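Local structure of phenolic acid decarboxylase (Sedimentibacter hydroxybenzoicus, 7AE5) at residues W314-I317 against D318-A322; G362-A365 against K366-F370. The protein is an oxygen-sensitive enzyme that catalyses the reversible, non-oxidative decarboxylation of 4-hydroxybenzoate and 3,4-dihydroxybenzoate, using prenylated FMN and manganese. One frame throughout, in Å; residues are numbered along the deposited sequence.

Contact 1. Residues W314-I317 against D318-A322; sequences WTEI and DYLMA
Trp314, Asp318 and Tyr319 wrap round the start of the short, weakly bonded helix 316-320, which in this UbiD-family enzyme follows a cis peptide bond before Trp314. The carboxylate of Asp318 stacks on the indole, its plane only 13° from that of the ring, and Asp318 CB forms a CH-pi contact over the six-membered ring, 3.6 Å from the centroid. Tyr319 meets the same indole at about a right angle: in this T-shaped pair the CE3-CZ3 edge of Trp314 is directed at the phenol face, with CE3 3.4 Å from Tyr319 CZ. The ring of Trp71 packs edge-to-face with Tyr319 as well, and Glu398 of a second subunit touches both aromatic residues. With an alanine at Trp314, the Tyr319 face would probably lose the indole edge and the Asp318 carboxylate the flat surface that limits its rotation.

Ile317 has CG1 anti to its backbone N (chi1 -176°), which carries CG1 to 3.8 Å from Met321 SD. Glu316 reaches away to a salt bridge with Lys145, while its CG lies 3.7 Å from Leu320 CD2. One oxygen of the Asp318 carboxylate, OD2, takes a nearly straight hydrogen bond from Thr315 N (2.8 Å, 171°), met on the anti side and somewhat out of the carboxylate plane.

Contact 2. Residues G362-A365 against K366-F370; sequences GGYA and KGVAF
Backbone hydrogen bonds join Gly363, Tyr364 and Ala365 to the residues that follow them, and they change in character within one turn. The first, from Lys366 N to Gly363 O, spans 3.1 Å and is a bent i to i+3 bond. The next, Val368 N to Tyr364 O, is 3.0 Å, and Ala369 N meets Ala365 O at 3.2 Å. This is the first turn of helix 364-372 settling into the i to i+4 pattern, with Gly363 at the N-cap position. Gly363 has a positive phi of 87°, and a beta carbon there would be pressed against the carbonyl oxygen of Gly362.

Apolar contact between side chains is concentrated in one pair, a helical i to i+4 neighbourhood. The Val368 CG2 methyl approaches the Tyr364 ring obliquely, 3.6 Å from CE2, in an off-centre CH-pi contact 4.1 Å from the centroid. Tyr364 has CG anti to its backbone N (chi1 -177°), and this directs the ring past its own carbonyl, outward and down toward the next turn, where CG2 meets it; CG2 also lies 3.5 Å from Tyr364 O. Ile355 and Thr357 of strand 352-357 pack on Val368.

Lys366 and Phe370 turn to other parts of the assembly, one by polar bonds and one by ring contact. The extended Lys366 chain carries NZ to hydrogen bonds with Lys412 O and Ser415 OG of its own chain and with Glu418 O of a third subunit, so three oxygens grip its ammonium group. The Phe370 ring meets Phe370 of that subunit, the planes about 5° apart, and Lys366 O lies 3.2 Å above the plane of the Phe370 ring.

In the fold
Both contacts are buried, and contact 1 takes in the whole short helix 316-320, contact 2 the start of helix 364-372, yet they serve different neighbourhoods, with centres about 29 Å apart and nearest atoms about 16 Å apart. Contact 1 lies about 6 Å from the centre of the chain; its Ile317 side chain is about 6 Å from that of Thr166, predicted to bind prenylated FMN. Contact 2 lies about 29 Å from the centre, away from the annotated sites, on a helix packed against the five-stranded mixed sheet. Aromatic and carboxylate stacking dominates the first; regular backbone bonding and one tyrosine-valine pair dominate the second. Each touches a different neighbouring subunit.

Contact 1. Residues W314-I317 against D318-A322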
loop_
_atom_site.group_PDB
_atom_site.type_symbol
_atom_site.label_atom_id
_atom_site.label_comp_id
_atom_site.label_asym_id
_atom_site.label_seq_id
_atom_site.Cartn_x
_atom_site.Cartn_y
_atom_site.Cartn_z
ATOM N N TRP C 314 -15.508 10.536 -27.669
ATOM C CA TRP C 314 -16.573 9.713 -28.243
ATOM C C TRP C 314 -16.818 10.027 -29.716
ATOM O O TRP C 314 -16.740 11.182 -30.142
ATOM C CB TRP C 314 -17.878 9.901 -27.462
ATOM C CG TRP C 314 -18.055 8.951 -26.313
ATOM C CD1 TRP C 314 -17.100 8.549 -25.423
ATOM C CD2 TRP C 314 -19.265 8.284 -25.931
ATOM N NE1 TRP C 314 -17.641 7.672 -24.512
ATOM C CE2 TRP C 314 -18.968 7.492 -24.804
ATOM C CE3 TRP C 314 -20.568 8.274 -26.438
ATOM C CZ2 TRP C 314 -19.929 6.705 -24.171
ATOM C CZ3 TRP C 314 -21.521 7.490 -25.809
ATOM C CH2 TRP C 314 -21.196 6.719 -24.687
ATOM N N THR C 315 -17.106 8.986 -30.489
ATOM C CA THR C 315 -17.579 9.141 -31.860
ATOM C C THR C 315 -18.844 8.293 -31.978
ATOM O O THR C 315 -19.432 7.860 -30.979
ATOM C CB THR C 315 -16.508 8.760 -32.895
ATOM O OG1 THR C 315 -16.171 7.375 -32.767
ATOM C CG2 THR C 315 -15.252 9.602 -32.717
ATOM N N GLU C 316 -19.283 8.043 -33.215
ATOM C CA GLU C 316 -20.501 7.263 -33.419
ATOM C C GLU C 316 -20.350 5.845 -32.876
ATOM O O GLU C 316 -21.306 5.278 -32.334
ATOM C CB GLU C 316 -20.864 7.230 -34.902
ATOM C CG GLU C 316 -22.209 6.603 -35.175
ATOM C CD GLU C 316 -22.494 6.448 -36.651
ATOM O OE1 GLU C 316 -21.695 6.944 -37.474
ATOM O OE2 GLU C 316 -23.524 5.830 -36.990
ATOM N N ILE C 317 -19.152 5.266 -32.998
ATOM C CA ILE C 317 -18.941 3.874 -32.603
ATOM C C ILE C 317 -19.271 3.660 -31.132
ATOM O O ILE C 317 -19.778 2.597 -30.751
ATOM C CB ILE C 317 -17.494 3.441 -32.925
ATOM C CG1 ILE C 317 -17.289 1.960 -32.601
ATOM C CG2 ILE C 317 -16.488 4.294 -32.164
ATOM C CD1 ILE C 317 -18.071 1.021 -33.497
ATOM N N ASP C 318 -19.009 4.658 -30.286
ATOM C CA ASP C 318 -19.293 4.509 -28.861
ATOM C C ASP C 318 -20.784 4.342 -28.604
ATOM O O ASP C 318 -21.177 3.621 -27.681
ATOM C CB ASP C 318 -18.744 5.710 -28.094
ATOM C CG ASP C 318 -17.243 5.856 -28.246
ATOM O OD1 ASP C 318 -16.502 5.267 -27.431
ATOM O OD2 ASP C 318 -16.803 6.544 -29.192
ATOM N N TYR C 319 -21.628 4.985 -29.410
ATOM C CA TYR C 319 -23.064 4.804 -29.249
ATOM C C TYR C 319 -23.514 3.433 -29.741
ATOM O O TYR C 319 -24.531 2.913 -29.269
ATOM C CB TYR C 319 -23.814 5.923 -29.972
ATOM C CG TYR C 319 -23.527 7.296 -29.403
ATOM C CD1 TYR C 319 -24.259 7.790 -28.330
ATOM C CD2 TYR C 319 -22.514 8.090 -29.925
ATOM C CE1 TYR C 319 -23.998 9.042 -27.800
ATOM C CE2 TYR C 319 -22.246 9.344 -29.402
ATOM C CZ TYR C 319 -22.991 9.814 -28.340
ATOM O OH TYR C 319 -22.724 11.061 -27.816
ATOM N N LEU C 320 -22.770 2.828 -30.673
ATOM C CA LEU C 320 -23.081 1.470 -31.111
ATOM C C LEU C 320 -22.694 0.411 -30.088
ATOM O O LEU C 320 -23.069 -0.754 -30.262
ATOM C CB LEU C 320 -22.387 1.149 -32.440
ATOM C CG LEU C 320 -22.974 1.649 -33.765
ATOM C CD1 LEU C 320 -24.486 1.481 -33.795
ATOM C CD2 LEU C 320 -22.581 3.085 -34.069
ATOM N N MET C 321 -21.953 0.774 -29.038
ATOM C CA MET C 321 -21.515 -0.187 -28.033
ATOM C C MET C 321 -21.888 0.232 -26.618
ATOM O O MET C 321 -21.408 -0.383 -25.657
ATOM C CB MET C 321 -19.999 -0.400 -28.116
ATOM C CG MET C 321 -19.487 -0.763 -29.500
ATOM S SD MET C 321 -17.721 -0.446 -29.669
ATOM C CE MET C 321 -17.071 -1.429 -28.324
ATOM N N ALA C 322 -22.732 1.251 -26.460
ATOM C CA ALA C 322 -22.957 1.841 -25.141
ATOM C C ALA C 322 -23.924 1.006 -24.305
ATOM O O ALA C 322 -23.521 0.345 -23.342
ATOM C CB ALA C 322 -23.464 3.278 -25.295
#

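Contact 2. Residues G362-A365 against K366-F370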
loop_
_atom_site.group_PDB
_atom_site.type_symbol
_atom_site.label_atom_id
_atom_site.label_comp_id
_atom_site.label_asym_id
_atom_site.label_seq_id
_atom_site.Cartn_x
_atom_site.Cartn_y
_atom_site.Cartn_z
ATOM N N GLY C 362 -23.656 -2.844 5.257
ATOM C CA GLY C 362 -22.344 -2.229 5.180
ATOM C C GLY C 362 -21.352 -2.975 4.310
ATOM O O GLY C 362 -21.120 -4.170 4.505
ATOM N N GLY C 363 -20.767 -2.274 3.339
ATOM C CA GLY C 363 -19.809 -2.865 2.430
ATOM C C GLY C 363 -20.405 -3.534 1.212
ATOM O O GLY C 363 -19.647 -4.037 0.371
ATOM N N TYR C 364 -21.734 -3.542 1.081
ATOM C CA TYR C 364 -22.389 -4.254 -0.014
ATOM C C TYR C 364 -21.982 -3.711 -1.378
ATOM O O TYR C 364 -22.024 -4.444 -2.372
ATOM C CB TYR C 364 -23.905 -4.169 0.163
ATOM C CG TYR C 364 -24.726 -4.913 -0.863
ATOM C CD1 TYR C 364 -24.787 -6.301 -0.864
ATOM C CD2 TYR C 364 -25.469 -4.223 -1.814
ATOM C CE1 TYR C 364 -25.552 -6.982 -1.795
ATOM C CE2 TYR C 364 -26.236 -4.893 -2.747
ATOM C CZ TYR C 364 -26.274 -6.271 -2.733
ATOM O OH TYR C 364 -27.037 -6.940 -3.661
ATOM N N ALA C 365 -21.587 -2.437 -1.448
ATOM C CA ALA C 365 -21.231 -1.842 -2.731
ATOM C C ALA C 365 -19.995 -2.493 -3.338
ATOM O O ALA C 365 -19.895 -2.603 -4.565
ATOM C CB ALA C 365 -21.010 -0.341 -2.571
ATOM N N LYS C 366 -19.044 -2.921 -2.507
ATOM C CA LYS C 366 -17.892 -3.637 -3.041
ATOM C C LYS C 366 -18.260 -5.061 -3.432
ATOM O O LYS C 366 -17.658 -5.625 -4.352
ATOM C CB LYS C 366 -16.749 -3.629 -2.026
ATOM C CG LYS C 366 -16.232 -2.234 -1.725
ATOM C CD LYS C 366 -14.773 -2.238 -1.319
ATOM C CE LYS C 366 -14.253 -0.813 -1.185
ATOM N NZ LYS C 366 -12.994 -0.731 -0.387
ATOM N N GLY C 367 -19.242 -5.652 -2.755
ATOM C CA GLY C 367 -19.735 -6.947 -3.187
ATOM C C GLY C 367 -20.345 -6.891 -4.574
ATOM O O GLY C 367 -20.146 -7.796 -5.388
ATOM N N VAL C 368 -21.090 -5.821 -4.863
ATOM C CA VAL C 368 -21.658 -5.642 -6.196
ATOM C C VAL C 368 -20.550 -5.538 -7.234
ATOM O O VAL C 368 -20.652 -6.098 -8.333
ATOM C CB VAL C 368 -22.578 -4.406 -6.221
ATOM C CG1 VAL C 368 -22.957 -4.051 -7.648
ATOM C CG2 VAL C 368 -23.818 -4.655 -5.381
ATOM N N ALA C 369 -19.473 -4.821 -6.902
ATOM C CA ALA C 369 -18.337 -4.731 -7.811
ATOM C C ALA C 369 -17.672 -6.088 -7.999
ATOM O O ALA C 369 -17.297 -6.453 -9.120
ATOM C CB ALA C 369 -17.330 -3.706 -7.293
ATOM N N PHE C 370 -17.512 -6.849 -6.909
ATOM C CA PHE C 370 -16.966 -8.199 -7.019
ATOM C C PHE C 370 -17.779 -9.045 -7.989
ATOM O O PHE C 370 -17.219 -9.842 -8.751
ATOM C CB PHE C 370 -16.926 -8.876 -5.647
ATOM C CG PHE C 370 -15.926 -8.281 -4.694
ATOM C CD1 PHE C 370 -14.803 -7.620 -5.163
ATOM C CD2 PHE C 370 -16.104 -8.401 -3.325
ATOM C CE1 PHE C 370 -13.882 -7.079 -4.284
ATOM C CE2 PHE C 370 -15.188 -7.862 -2.440
ATOM C CZ PHE C 370 -14.074 -7.201 -2.921
#